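Local coordinates for probable ATP-dependent kinase TDA10 (PDB 1ODF), which is probably an ATP-dependent kinase, of P-loop architecture resembling bacterial pantothenate kinase, whose substrate is not yet known, at residues T7-T12 with S48-N53; I13-K18 with A269-G274; T210-N215 with N280-K285. One frame throughout, in Å; residues are numbered along the deposited sequence.

Interaction 1 (T7-T12 with S48-N53)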
ATOM      1  N   THR A   7     -21.435   0.924   2.623  1.00 48.11           N
ATOM      2  CA  THR A   7     -20.166   1.627   2.461  1.00 46.20           C
ATOM      3  C   THR A   7     -19.068   0.644   2.062  1.00 42.82           C
ATOM      4  O   THR A   7     -19.289  -0.565   2.027  1.00 40.40           O
ATOM      5  CB  THR A   7     -19.734   2.287   3.779  1.00 45.85           C
ATOM      6  OG1 THR A   7     -19.577   1.268   4.776  1.00 47.90           O
ATOM      7  CG2 THR A   7     -20.780   3.291   4.252  1.00 42.21           C
ATOM      8  N   VAL A   8     -17.885   1.171   1.773  1.00 41.83           N
ATOM      9  CA  VAL A   8     -16.761   0.323   1.403  1.00 41.23           C
ATOM     10  C   VAL A   8     -16.521  -0.672   2.531  1.00 40.10           C
ATOM     11  O   VAL A   8     -16.203  -1.834   2.289  1.00 40.00           O
ATOM     12  CB  VAL A   8     -15.480   1.152   1.179  1.00 41.19           C
ATOM     13  CG1 VAL A   8     -15.677   2.117   0.032  1.00 38.12           C
ATOM     14  CG2 VAL A   8     -15.129   1.907   2.434  1.00 43.50           C
ATOM     15  N   LEU A   9     -16.700  -0.207   3.765  1.00 39.30           N
ATOM     16  CA  LEU A   9     -16.516  -1.033   4.953  1.00 38.33           C
ATOM     17  C   LEU A   9     -17.492  -2.214   4.941  1.00 40.09           C
ATOM     18  O   LEU A   9     -17.114  -3.356   5.213  1.00 37.76           O
ATOM     19  CB  LEU A   9     -16.772  -0.201   6.207  1.00 37.16           C
ATOM     20  CG  LEU A   9     -15.873  -0.376   7.437  1.00 39.43           C
ATOM     21  CD1 LEU A   9     -16.692   0.019   8.666  1.00 40.52           C
ATOM     22  CD2 LEU A   9     -15.373  -1.800   7.589  1.00 36.82           C
ATOM     23  N   ASP A  10     -18.754  -1.917   4.642  1.00 40.40           N
ATOM     24  CA  ASP A  10     -19.796  -2.927   4.587  1.00 40.63           C
ATOM     25  C   ASP A  10     -19.413  -4.043   3.619  1.00 39.92           C
ATOM     26  O   ASP A  10     -19.509  -5.227   3.946  1.00 37.63           O
ATOM     27  CB  ASP A  10     -21.109  -2.286   4.136  1.00 44.03           C
ATOM     28  CG  ASP A  10     -21.700  -1.353   5.184  1.00 47.03           C
ATOM     29  OD1 ASP A  10     -22.599  -0.566   4.823  1.00 48.97           O
ATOM     30  OD2 ASP A  10     -21.281  -1.411   6.365  1.00 49.78           O
ATOM     31  N   TYR A  11     -18.976  -3.656   2.426  1.00 37.57           N
ATOM     32  CA  TYR A  11     -18.587  -4.630   1.427  1.00 37.70           C
ATOM     33  C   TYR A  11     -17.338  -5.389   1.845  1.00 35.93           C
ATOM     34  O   TYR A  11     -17.252  -6.605   1.673  1.00 33.34           O
ATOM     35  CB  TYR A  11     -18.343  -3.948   0.085  1.00 40.21           C
ATOM     36  CG  TYR A  11     -19.611  -3.526  -0.612  1.00 44.86           C
ATOM     37  CD1 TYR A  11     -19.956  -2.179  -0.726  1.00 45.80           C
ATOM     38  CD2 TYR A  11     -20.475  -4.477  -1.154  1.00 46.87           C
ATOM     39  CE1 TYR A  11     -21.125  -1.790  -1.366  1.00 47.30           C
ATOM     40  CE2 TYR A  11     -21.646  -4.102  -1.794  1.00 48.10           C
ATOM     41  CZ  TYR A  11     -21.966  -2.757  -1.897  1.00 49.64           C
ATOM     42  OH  TYR A  11     -23.128  -2.384  -2.536  1.00 52.95           O
ATOM     43  N   THR A  12     -16.373  -4.666   2.397  1.00 34.36           N
ATOM     44  CA  THR A  12     -15.127  -5.284   2.817  1.00 35.87           C
ATOM     45  C   THR A  12     -15.323  -6.339   3.915  1.00 35.75           C
ATOM     46  O   THR A  12     -14.764  -7.432   3.826  1.00 35.36           O
ATOM     47  CB  THR A  12     -14.125  -4.214   3.281  1.00 35.38           C
ATOM     48  OG1 THR A  12     -13.879  -3.295   2.204  1.00 36.16           O
ATOM     49  CG2 THR A  12     -12.813  -4.862   3.691  1.00 34.84           C
ATOM     50  N   SER A  48      -8.516  -0.177   6.104  1.00 33.30           N
ATOM     51  CA  SER A  48      -7.627  -1.259   6.547  1.00 32.39           C
ATOM     52  C   SER A  48      -7.520  -1.268   8.071  1.00 31.88           C
ATOM     53  O   SER A  48      -7.516  -2.332   8.695  1.00 31.63           O
ATOM     54  CB  SER A  48      -6.230  -1.110   5.917  1.00 31.33           C
ATOM     55  OG  SER A  48      -5.550   0.051   6.373  1.00 32.30           O
ATOM     56  N   ILE A  49      -7.445  -0.078   8.665  1.00 31.04           N
ATOM     57  CA  ILE A  49      -7.360   0.043  10.116  1.00 31.68           C
ATOM     58  C   ILE A  49      -8.638  -0.497  10.769  1.00 33.27           C
ATOM     59  O   ILE A  49      -8.577  -1.187  11.798  1.00 33.48           O
ATOM     60  CB  ILE A  49      -7.134   1.525  10.543  1.00 33.12           C
ATOM     61  CG1 ILE A  49      -5.711   1.960  10.187  1.00 35.53           C
ATOM     62  CG2 ILE A  49      -7.342   1.690  12.036  1.00 33.82           C
ATOM     63  CD1 ILE A  49      -4.625   1.220  10.964  1.00 39.29           C
ATOM     64  N   GLN A  50      -9.787  -0.187  10.170  0.50 31.60           N
ATOM     65  CA  GLN A  50     -11.059  -0.666  10.690  0.50 32.31           C
ATOM     66  C   GLN A  50     -11.110  -2.192  10.658  0.50 31.72           C
ATOM     67  O   GLN A  50     -11.610  -2.831  11.581  0.50 31.25           O
ATOM     68  CB  GLN A  50     -12.222  -0.114   9.864  0.50 32.54           C
ATOM     69  CG  GLN A  50     -12.525   1.354  10.089  0.50 32.26           C
ATOM     70  CD  GLN A  50     -13.695   1.823   9.244  0.50 31.01           C
ATOM     71  OE1 GLN A  50     -13.592   1.909   8.021  0.50 33.17           O
ATOM     72  NE2 GLN A  50     -14.814   2.121   9.891  0.50 27.41           N
ATOM     73  N   ILE A  51     -10.588  -2.772   9.586  1.00 31.62           N
ATOM     74  CA  ILE A  51     -10.591  -4.219   9.438  1.00 32.20           C
ATOM     75  C   ILE A  51      -9.672  -4.828  10.505  1.00 34.01           C
ATOM     76  O   ILE A  51     -10.009  -5.848  11.118  1.00 31.15           O
ATOM     77  CB  ILE A  51     -10.138  -4.631   8.018  1.00 31.77           C
ATOM     78  CG1 ILE A  51     -11.222  -4.241   7.008  1.00 31.22           C
ATOM     79  CG2 ILE A  51      -9.887  -6.117   7.949  1.00 31.65           C
ATOM     80  CD1 ILE A  51     -12.602  -4.775   7.360  1.00 28.38           C
ATOM     81  N   TYR A  52      -8.522  -4.192  10.730  1.00 34.91           N
ATOM     82  CA  TYR A  52      -7.579  -4.653  11.740  1.00 37.17           C
ATOM     83  C   TYR A  52      -8.345  -4.798  13.047  1.00 39.10           C
ATOM     84  O   TYR A  52      -8.358  -5.865  13.655  1.00 39.02           O
ATOM     85  CB  TYR A  52      -6.456  -3.633  11.932  1.00 39.17           C
ATOM     86  CG  TYR A  52      -5.422  -4.012  12.983  1.00 39.95           C
ATOM     87  CD1 TYR A  52      -4.988  -3.078  13.922  1.00 41.16           C
ATOM     88  CD2 TYR A  52      -4.846  -5.283  13.008  1.00 39.53           C
ATOM     89  CE1 TYR A  52      -4.004  -3.395  14.861  1.00 44.09           C
ATOM     90  CE2 TYR A  52      -3.857  -5.613  13.941  1.00 41.92           C
ATOM     91  CZ  TYR A  52      -3.442  -4.659  14.865  1.00 44.85           C
ATOM     92  OH  TYR A  52      -2.462  -4.957  15.786  1.00 47.00           O
ATOM     93  N   ASN A  53      -8.999  -3.720  13.469  1.00 40.46           N
ATOM     94  CA  ASN A  53      -9.761  -3.747  14.709  1.00 42.48           C
ATOM     95  C   ASN A  53     -10.858  -4.796  14.682  1.00 41.47           C
ATOM     96  O   ASN A  53     -11.072  -5.505  15.666  1.00 39.98           O
ATOM     97  CB  ASN A  53     -10.363  -2.370  15.002  1.00 47.28           C
ATOM     98  CG  ASN A  53      -9.304  -1.337  15.352  1.00 51.78           C
ATOM     99  OD1 ASN A  53      -8.365  -1.623  16.096  1.00 52.63           O
ATOM    100  ND2 ASN A  53      -9.456  -0.127  14.824  1.00 55.81           N
TER

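Interaction 2 (I13-K18 with A269-G274)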
ATOM      1  N   ILE A  13     -16.122  -6.010   4.931  1.00 34.50           N
ATOM      2  CA  ILE A  13     -16.400  -6.920   6.037  1.00 35.84           C
ATOM      3  C   ILE A  13     -17.162  -8.132   5.517  1.00 38.83           C
ATOM      4  O   ILE A  13     -16.913  -9.264   5.924  1.00 40.69           O
ATOM      5  CB  ILE A  13     -17.251  -6.228   7.136  1.00 36.70           C
ATOM      6  CG1 ILE A  13     -16.412  -5.171   7.859  1.00 35.55           C
ATOM      7  CG2 ILE A  13     -17.790  -7.269   8.123  1.00 36.32           C
ATOM      8  CD1 ILE A  13     -17.159  -4.445   8.964  1.00 33.41           C
ATOM      9  N   GLU A  14     -18.104  -7.872   4.622  1.00 39.61           N
ATOM     10  CA  GLU A  14     -18.909  -8.911   4.009  1.00 41.09           C
ATOM     11  C   GLU A  14     -17.965  -9.913   3.332  1.00 40.51           C
ATOM     12  O   GLU A  14     -18.023 -11.121   3.583  1.00 39.36           O
ATOM     13  CB  GLU A  14     -19.839  -8.252   2.990  1.00 44.79           C
ATOM     14  CG  GLU A  14     -20.585  -9.177   2.053  1.00 50.81           C
ATOM     15  CD  GLU A  14     -21.486  -8.400   1.101  1.00 55.38           C
ATOM     16  OE1 GLU A  14     -22.415  -7.714   1.593  1.00 57.65           O
ATOM     17  OE2 GLU A  14     -21.262  -8.467  -0.131  1.00 54.92           O
ATOM     18  N   PHE A  15     -17.090  -9.387   2.482  1.00 38.35           N
ATOM     19  CA  PHE A  15     -16.115 -10.186   1.758  1.00 35.65           C
ATOM     20  C   PHE A  15     -15.180 -10.971   2.693  1.00 36.01           C
ATOM     21  O   PHE A  15     -14.982 -12.170   2.515  1.00 33.14           O
ATOM     22  CB  PHE A  15     -15.310  -9.256   0.836  1.00 35.29           C
ATOM     23  CG  PHE A  15     -14.045  -9.864   0.279  1.00 36.38           C
ATOM     24  CD1 PHE A  15     -12.798  -9.479   0.772  1.00 36.00           C
ATOM     25  CD2 PHE A  15     -14.093 -10.785  -0.770  1.00 35.50           C
ATOM     26  CE1 PHE A  15     -11.616  -9.998   0.220  1.00 36.54           C
ATOM     27  CE2 PHE A  15     -12.914 -11.311  -1.327  1.00 32.98           C
ATOM     28  CZ  PHE A  15     -11.679 -10.915  -0.834  1.00 32.80           C
ATOM     29  N   LEU A  16     -14.619 -10.299   3.694  1.00 35.96           N
ATOM     30  CA  LEU A  16     -13.691 -10.962   4.605  1.00 38.97           C
ATOM     31  C   LEU A  16     -14.320 -11.946   5.577  1.00 39.78           C
ATOM     32  O   LEU A  16     -13.698 -12.958   5.914  1.00 40.11           O
ATOM     33  CB  LEU A  16     -12.867  -9.924   5.376  1.00 37.40           C
ATOM     34  CG  LEU A  16     -11.854  -9.146   4.523  1.00 38.85           C
ATOM     35  CD1 LEU A  16     -11.086  -8.151   5.391  1.00 35.51           C
ATOM     36  CD2 LEU A  16     -10.898 -10.124   3.838  1.00 34.52           C
ATOM     37  N   ASP A  17     -15.545 -11.665   6.019  1.00 40.12           N
ATOM     38  CA  ASP A  17     -16.235 -12.550   6.958  1.00 41.88           C
ATOM     39  C   ASP A  17     -16.605 -13.878   6.311  1.00 41.71           C
ATOM     40  O   ASP A  17     -16.964 -14.838   6.995  1.00 41.58           O
ATOM     41  CB  ASP A  17     -17.490 -11.878   7.524  1.00 44.13           C
ATOM     42  CG  ASP A  17     -17.183 -10.930   8.674  1.00 46.33           C
ATOM     43  OD1 ASP A  17     -15.995 -10.801   9.055  1.00 48.13           O
ATOM     44  OD2 ASP A  17     -18.137 -10.314   9.199  1.00 47.38           O
ATOM     45  N   LYS A  18     -16.529 -13.928   4.986  1.00 41.77           N
ATOM     46  CA  LYS A  18     -16.816 -15.160   4.270  1.00 39.86           C
ATOM     47  C   LYS A  18     -15.504 -15.886   3.989  1.00 38.59           C
ATOM     48  O   LYS A  18     -15.352 -17.074   4.300  1.00 37.87           O
ATOM     49  CB  LYS A  18     -17.520 -14.880   2.934  1.00 39.25           C
ATOM     50  CG  LYS A  18     -17.444 -16.063   1.962  1.00 40.34           C
ATOM     51  CD  LYS A  18     -18.161 -15.801   0.640  1.00 42.39           C
ATOM     52  CE  LYS A  18     -17.889 -16.916  -0.382  1.00 44.16           C
ATOM     53  NZ  LYS A  18     -18.312 -18.275   0.080  1.00 46.09           N
ATOM     54  N   ALA A 269      -8.560 -14.657  -3.458  1.00 32.49           N
ATOM     55  CA  ALA A 269      -9.719 -13.922  -3.952  1.00 33.03           C
ATOM     56  C   ALA A 269      -9.438 -12.429  -3.833  1.00 31.61           C
ATOM     57  O   ALA A 269      -8.581 -12.005  -3.047  1.00 29.77           O
ATOM     58  CB  ALA A 269     -10.979 -14.296  -3.154  1.00 28.59           C
ATOM     59  N   THR A 270     -10.150 -11.641  -4.629  1.00 31.56           N
ATOM     60  CA  THR A 270      -9.983 -10.197  -4.618  1.00 33.70           C
ATOM     61  C   THR A 270     -11.319  -9.480  -4.728  1.00 35.92           C
ATOM     62  O   THR A 270     -12.186  -9.852  -5.528  1.00 37.80           O
ATOM     63  CB  THR A 270      -9.082  -9.707  -5.779  1.00 33.57           C
ATOM     64  OG1 THR A 270      -7.766 -10.262  -5.646  1.00 33.26           O
ATOM     65  CG2 THR A 270      -8.969  -8.181  -5.755  1.00 34.10           C
ATOM     66  N   LEU A 271     -11.480  -8.458  -3.896  1.00 35.28           N
ATOM     67  CA  LEU A 271     -12.676  -7.635  -3.905  1.00 35.46           C
ATOM     68  C   LEU A 271     -12.281  -6.291  -4.508  1.00 36.36           C
ATOM     69  O   LEU A 271     -11.363  -5.636  -4.011  1.00 37.71           O
ATOM     70  CB  LEU A 271     -13.204  -7.421  -2.483  1.00 34.04           C
ATOM     71  CG  LEU A 271     -14.252  -6.305  -2.304  1.00 33.41           C
ATOM     72  CD1 LEU A 271     -15.538  -6.688  -3.001  1.00 30.62           C
ATOM     73  CD2 LEU A 271     -14.513  -6.066  -0.813  1.00 34.09           C
ATOM     74  N   THR A 272     -12.952  -5.890  -5.584  1.00 35.80           N
ATOM     75  CA  THR A 272     -12.659  -4.603  -6.208  1.00 36.75           C
ATOM     76  C   THR A 272     -13.852  -3.670  -6.003  1.00 37.16           C
ATOM     77  O   THR A 272     -15.004  -4.032  -6.264  1.00 34.38           O
ATOM     78  CB  THR A 272     -12.364  -4.731  -7.734  1.00 36.79           C
ATOM     79  OG1 THR A 272     -11.205  -5.553  -7.945  1.00 33.38           O
ATOM     80  CG2 THR A 272     -12.103  -3.355  -8.336  1.00 35.46           C
ATOM     81  N   LEU A 273     -13.563  -2.468  -5.514  1.00 39.24           N
ATOM     82  CA  LEU A 273     -14.591  -1.473  -5.252  1.00 38.27           C
ATOM     83  C   LEU A 273     -14.336  -0.210  -6.056  1.00 39.19           C
ATOM     84  O   LEU A 273     -13.239   0.362  -6.007  1.00 37.86           O
ATOM     85  CB  LEU A 273     -14.614  -1.102  -3.768  1.00 41.31           C
ATOM     86  CG  LEU A 273     -14.831  -2.168  -2.694  1.00 41.15           C
ATOM     87  CD1 LEU A 273     -14.827  -1.494  -1.336  1.00 42.49           C
ATOM     88  CD2 LEU A 273     -16.144  -2.887  -2.917  1.00 43.80           C
ATOM     89  N   GLY A 274     -15.352   0.217  -6.799  1.00 38.25           N
ATOM     90  CA  GLY A 274     -15.231   1.430  -7.582  1.00 38.78           C
ATOM     91  C   GLY A 274     -15.910   2.544  -6.815  1.00 38.47           C
ATOM     92  O   GLY A 274     -17.083   2.423  -6.475  1.00 37.99           O
TER

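Interaction 3 (T210-N215 with N280-K285)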
ATOM      1  N   THR A 210     -10.751   1.497  -6.639  1.00 36.56           N
ATOM      2  CA  THR A 210     -10.466   2.243  -7.850  1.00 37.32           C
ATOM      3  C   THR A 210     -11.537   3.343  -7.932  1.00 39.33           C
ATOM      4  O   THR A 210     -12.498   3.337  -7.158  1.00 39.18           O
ATOM      5  CB  THR A 210     -10.481   1.356  -9.117  1.00 36.47           C
ATOM      6  OG1 THR A 210      -9.824   2.062 -10.177  1.00 34.88           O
ATOM      7  CG2 THR A 210     -11.905   1.024  -9.545  1.00 32.10           C
ATOM      8  N   THR A 211     -11.372   4.295  -8.842  1.00 40.73           N
ATOM      9  CA  THR A 211     -12.338   5.381  -8.955  1.00 42.07           C
ATOM     10  C   THR A 211     -12.703   5.645 -10.414  1.00 43.90           C
ATOM     11  O   THR A 211     -12.054   5.117 -11.315  1.00 45.47           O
ATOM     12  CB  THR A 211     -11.774   6.666  -8.289  1.00 41.23           C
ATOM     13  OG1 THR A 211     -12.767   7.698  -8.306  1.00 42.79           O
ATOM     14  CG2 THR A 211     -10.519   7.139  -9.004  1.00 34.16           C
ATOM     15  N   ASP A 212     -13.747   6.440 -10.643  1.00 45.82           N
ATOM     16  CA  ASP A 212     -14.198   6.761 -12.002  1.00 47.77           C
ATOM     17  C   ASP A 212     -13.261   7.725 -12.723  1.00 48.47           C
ATOM     18  O   ASP A 212     -13.192   7.744 -13.951  1.00 48.46           O
ATOM     19  CB  ASP A 212     -15.609   7.354 -11.968  1.00 49.68           C
ATOM     20  CG  ASP A 212     -15.742   8.481 -10.961  1.00 51.97           C
ATOM     21  OD1 ASP A 212     -14.871   9.374 -10.953  1.00 53.92           O
ATOM     22  OD2 ASP A 212     -16.717   8.475 -10.180  1.00 54.07           O
ATOM     23  N   ASN A 213     -12.546   8.543 -11.961  1.00 50.36           N
ATOM     24  CA  ASN A 213     -11.601   9.480 -12.560  1.00 52.54           C
ATOM     25  C   ASN A 213     -10.377   9.600 -11.671  1.00 51.85           C
ATOM     26  O   ASN A 213     -10.481   9.964 -10.498  1.00 51.56           O
ATOM     27  CB  ASN A 213     -12.248  10.853 -12.758  1.00 53.85           C
ATOM     28  CG  ASN A 213     -11.300  11.853 -13.389  1.00 55.52           C
ATOM     29  OD1 ASN A 213     -10.655  11.567 -14.404  1.00 57.63           O
ATOM     30  ND2 ASN A 213     -11.211  13.038 -12.795  1.00 57.80           N
ATOM     31  N   ILE A 214      -9.214   9.297 -12.235  1.00 51.92           N
ATOM     32  CA  ILE A 214      -7.981   9.344 -11.467  1.00 54.27           C
ATOM     33  C   ILE A 214      -7.587  10.753 -11.013  1.00 56.69           C
ATOM     34  O   ILE A 214      -6.808  10.915 -10.068  1.00 56.44           O
ATOM     35  CB  ILE A 214      -6.806   8.709 -12.250  1.00 52.43           C
ATOM     36  CG1 ILE A 214      -5.685   8.343 -11.274  1.00 53.01           C
ATOM     37  CG2 ILE A 214      -6.288   9.671 -13.310  1.00 52.09           C
ATOM     38  CD1 ILE A 214      -6.128   7.387 -10.156  1.00 48.72           C
ATOM     39  N   ASN A 215      -8.123  11.771 -11.678  1.00 57.12           N
ATOM     40  CA  ASN A 215      -7.799  13.136 -11.295  1.00 56.85           C
ATOM     41  C   ASN A 215      -8.510  13.496  -9.998  1.00 55.28           C
ATOM     42  O   ASN A 215      -8.360  14.601  -9.476  1.00 55.22           O
ATOM     43  CB  ASN A 215      -8.155  14.114 -12.419  1.00 56.78           C
ATOM     44  CG  ASN A 215      -7.174  14.041 -13.575  1.00 57.62           C
ATOM     45  OD1 ASN A 215      -5.958  14.087 -13.375  1.00 57.90           O
ATOM     46  ND2 ASN A 215      -7.695  13.933 -14.793  1.00 60.36           N
ATOM     47  N   ASN A 280     -18.129   7.371  -2.766  1.00 57.62           N
ATOM     48  CA  ASN A 280     -19.339   6.557  -2.868  1.00 56.59           C
ATOM     49  C   ASN A 280     -19.120   5.399  -3.843  1.00 54.23           C
ATOM     50  O   ASN A 280     -18.567   5.585  -4.928  1.00 52.16           O
ATOM     51  CB  ASN A 280     -20.526   7.397  -3.357  1.00 60.85           C
ATOM     52  CG  ASN A 280     -21.082   8.320  -2.283  1.00 63.03           C
ATOM     53  OD1 ASN A 280     -21.479   7.872  -1.201  1.00 64.54           O
ATOM     54  ND2 ASN A 280     -21.125   9.616  -2.583  1.00 64.22           N
ATOM     55  N   VAL A 281     -19.574   4.211  -3.451  1.00 52.19           N
ATOM     56  CA  VAL A 281     -19.434   3.012  -4.272  1.00 51.30           C
ATOM     57  C   VAL A 281     -20.456   2.944  -5.408  1.00 51.41           C
ATOM     58  O   VAL A 281     -21.663   2.970  -5.169  1.00 51.25           O
ATOM     59  CB  VAL A 281     -19.604   1.741  -3.420  1.00 50.64           C
ATOM     60  CG1 VAL A 281     -19.476   0.504  -4.298  1.00 50.92           C
ATOM     61  CG2 VAL A 281     -18.577   1.722  -2.302  1.00 50.15           C
ATOM     62  N   TYR A 282     -19.971   2.850  -6.643  1.00 50.08           N
ATOM     63  CA  TYR A 282     -20.860   2.751  -7.791  1.00 48.69           C
ATOM     64  C   TYR A 282     -20.858   1.327  -8.362  1.00 49.57           C
ATOM     65  O   TYR A 282     -21.783   0.938  -9.085  1.00 49.48           O
ATOM     66  CB  TYR A 282     -20.469   3.774  -8.866  1.00 46.39           C
ATOM     67  CG  TYR A 282     -19.029   3.701  -9.328  1.00 45.69           C
ATOM     68  CD1 TYR A 282     -18.614   2.735 -10.251  1.00 43.24           C
ATOM     69  CD2 TYR A 282     -18.077   4.608  -8.846  1.00 42.86           C
ATOM     70  CE1 TYR A 282     -17.281   2.678 -10.687  1.00 41.76           C
ATOM     71  CE2 TYR A 282     -16.753   4.561  -9.269  1.00 41.50           C
ATOM     72  CZ  TYR A 282     -16.357   3.596 -10.190  1.00 40.90           C
ATOM     73  OH  TYR A 282     -15.043   3.558 -10.608  1.00 36.94           O
ATOM     74  N   SER A 283     -19.827   0.549  -8.032  1.00 48.74           N
ATOM     75  CA  SER A 283     -19.743  -0.834  -8.502  1.00 48.97           C
ATOM     76  C   SER A 283     -18.832  -1.700  -7.639  1.00 48.46           C
ATOM     77  O   SER A 283     -17.871  -1.221  -7.025  1.00 47.43           O
ATOM     78  CB  SER A 283     -19.267  -0.904  -9.963  1.00 48.42           C
ATOM     79  OG  SER A 283     -17.858  -1.039 -10.050  1.00 50.62           O
ATOM     80  N   THR A 284     -19.146  -2.990  -7.616  1.00 47.20           N
ATOM     81  CA  THR A 284     -18.396  -3.961  -6.846  1.00 47.04           C
ATOM     82  C   THR A 284     -18.202  -5.245  -7.638  1.00 45.83           C
ATOM     83  O   THR A 284     -19.032  -5.599  -8.475  1.00 44.89           O
ATOM     84  CB  THR A 284     -19.129  -4.271  -5.530  1.00 48.38           C
ATOM     85  OG1 THR A 284     -18.913  -3.193  -4.609  1.00 54.12           O
ATOM     86  CG2 THR A 284     -18.633  -5.555  -4.917  1.00 51.23           C
ATOM     87  N   LYS A 285     -17.092  -5.931  -7.377  1.00 44.46           N
ATOM     88  CA  LYS A 285     -16.800  -7.190  -8.044  1.00 43.76           C
ATOM     89  C   LYS A 285     -15.852  -8.057  -7.205  1.00 44.71           C
ATOM     90  O   LYS A 285     -14.835  -7.585  -6.679  1.00 43.75           O
ATOM     91  CB  LYS A 285     -16.196  -6.928  -9.426  1.00 44.34           C
ATOM     92  CG  LYS A 285     -16.183  -8.140 -10.347  1.00 44.85           C
ATOM     93  CD  LYS A 285     -15.760  -7.750 -11.760  1.00 48.69           C
ATOM     94  CE  LYS A 285     -15.870  -8.930 -12.737  1.00 51.92           C
ATOM     95  NZ  LYS A 285     -14.960 -10.068 -12.390  1.00 51.95           N
TER

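Interaction 1 (T7-T12 with S48-N53)
Two helices lying on one face of the P-loop kinase sheet meet here: Leu9 and Thr12 of helix 8-24 face Gln50 and Ile51 of helix 44-59, the helix that follows the predicted ATP-binding loop. The short segments cross at -46° with axes 10.7 Å apart, so the helices touch only through side chains. On the buried side, Thr12 turns its methyl to the neighbour: CG2 stands anti to the backbone N (chi1 -59° for OG1), and lies 3.7 Å from both CG1 and CD1 of Ile51. Phe36 of strand 32-37 touches both side chains, so this pair lies on the sheet. Leu9 CD2 is 4.1 Å from Ile51 CD1. Nearer the surface, the Leu9 branch abuts the amide end of Gln50; Gln50 has a second conformer and Leu9 an unusual chi1, so the detail of that approach is doubtful. Thr7 and Asp10 form a capping box at the start of helix 8-24, Thr7 N meeting Asp10 OD1 at 2.9 Å and Thr7 OG1 accepting from Asp10 N. In the same first turn, Val8 O accepts twice, from Thr12 N and, at 2.7 Å, from Thr12 OG1, whose hydroxyl lies 43° out of the carbonyl plane.

Interaction 2 (I13-K18 with A269-G274)
Phe15 presents one face of its ring to Leu271. Leu271 CB sits 3.7 Å from the ring centroid and only 8° off the ring normal, a CH-pi contact, while Leu271 CD2 runs back alongside the benzyl stem to lie 3.7 Å from Phe15 CB. The far end of the ring slots against Ala269: Phe15 CE2 is 4.0 Å from Ala269 CB, and Ala269 O comes up to the ring edge near its plane. With CG of Phe15 anti to its own backbone N, chi1 166° sends the ring out from the helix toward the strand, where its face covers Leu271 and its far end reaches Ala269. An alanine in place of Phe15 would be likely to open a gap over Leu271 CB and cost it its CH-pi partner. Further out, Tyr19, one turn along the helix, meets the Phe15 ring, and Ile207 and Thr286 from the flanking strands touch it as well. Leu271 is held in place by backbone hydrogen bonds to Gly206 and Val208 of strand 204-211. Segment 13-18 of helix 8-24 runs antiparallel to strand 269-274, 173° between their directions at an axis distance of 9.7 Å, the layered helix-on-sheet packing of an alpha/beta P-loop kinase fold.

Interaction 3 (T210-N215 with N280-K285)
Thr211 OG1 has two oxygen partners at hydrogen-bonding distance, Ile275 O at the end of the neighbouring strand and Asn216 OD1; its single hydrogen can serve only one of these acceptors at a time. This probably holds the backbone near Thr211, against which the phenol of Tyr282 rests. The Tyr282 hydroxyl stands almost straight over the face of the peptide joining Thr211 to Asp212. Its OH is 3.1 Å from Thr211 C and 3.2 Å from Asp212 N, but because it lies above the peptide plane, the N-H does not point at it, and Thr211 O, at 3.4 Å from Tyr282 OH, is equally badly placed for a bond. The contact is therefore close without being a hydrogen bond. Relative to the Tyr282 ring, Thr211 C lies at the edge, near its plane. Asp212 flanks the same side chain: its CB and OD2 are each 4.0 Å from Tyr282 CE2, and the carboxylate and ring planes differ by only 20°. Thr210 CG2 makes a looser contact of 4.2 Å with Tyr282 OH, the two side chains crossing at about a right angle.

Tyr282 reaches this far because CG sits between its backbone N and carbonyl carbon (chi1 55°). Its ring passes over the intervening strand at Gly274; a glycine has no side chain to bar the way. Tyr282 and Ser283 both pair with Gly274, and Tyr282 has helix-like backbone angles, consistent with a classic beta bulge in strand 281-287. Both Tyr282 and Asp212 also touch a crystal neighbour, so the lattice may influence their poses. The chemistry implies a surface contact of shape more than of polar bonding: a phenol whose hydroxyl end rests over the Thr211-Asp212 peptide, beside a carboxylate whose negative charge, if it is ionised, would probably disfavour loss of the phenol proton.

In the fold
Interactions 1 and 2 share helix 8-24, their centres 9 Å apart, and join directly where Ile51 CG2 meets Leu16 CD1 at 3.5 Å. Strand 269-275 links interaction 2 to interaction 3, 15 Å away between centres, through a probable hydrogen bond of 2.8 Å from Thr210 N to Leu273 O. The first helix also bridges interactions 1 and 3, since Val8 CG1 lies 3.7 Å from Val281 CG2 on the edge strand. Interactions 1 and 3 both come near the predicted ATP-binding loop: the side chain of Gln50 is about 8 Å from that of Gly43, and the side chain of Thr211 about 5 Å from that of Pro39. Interaction 2 stays farther off, with the side chain of Thr270 about 11 Å from that of Gly38.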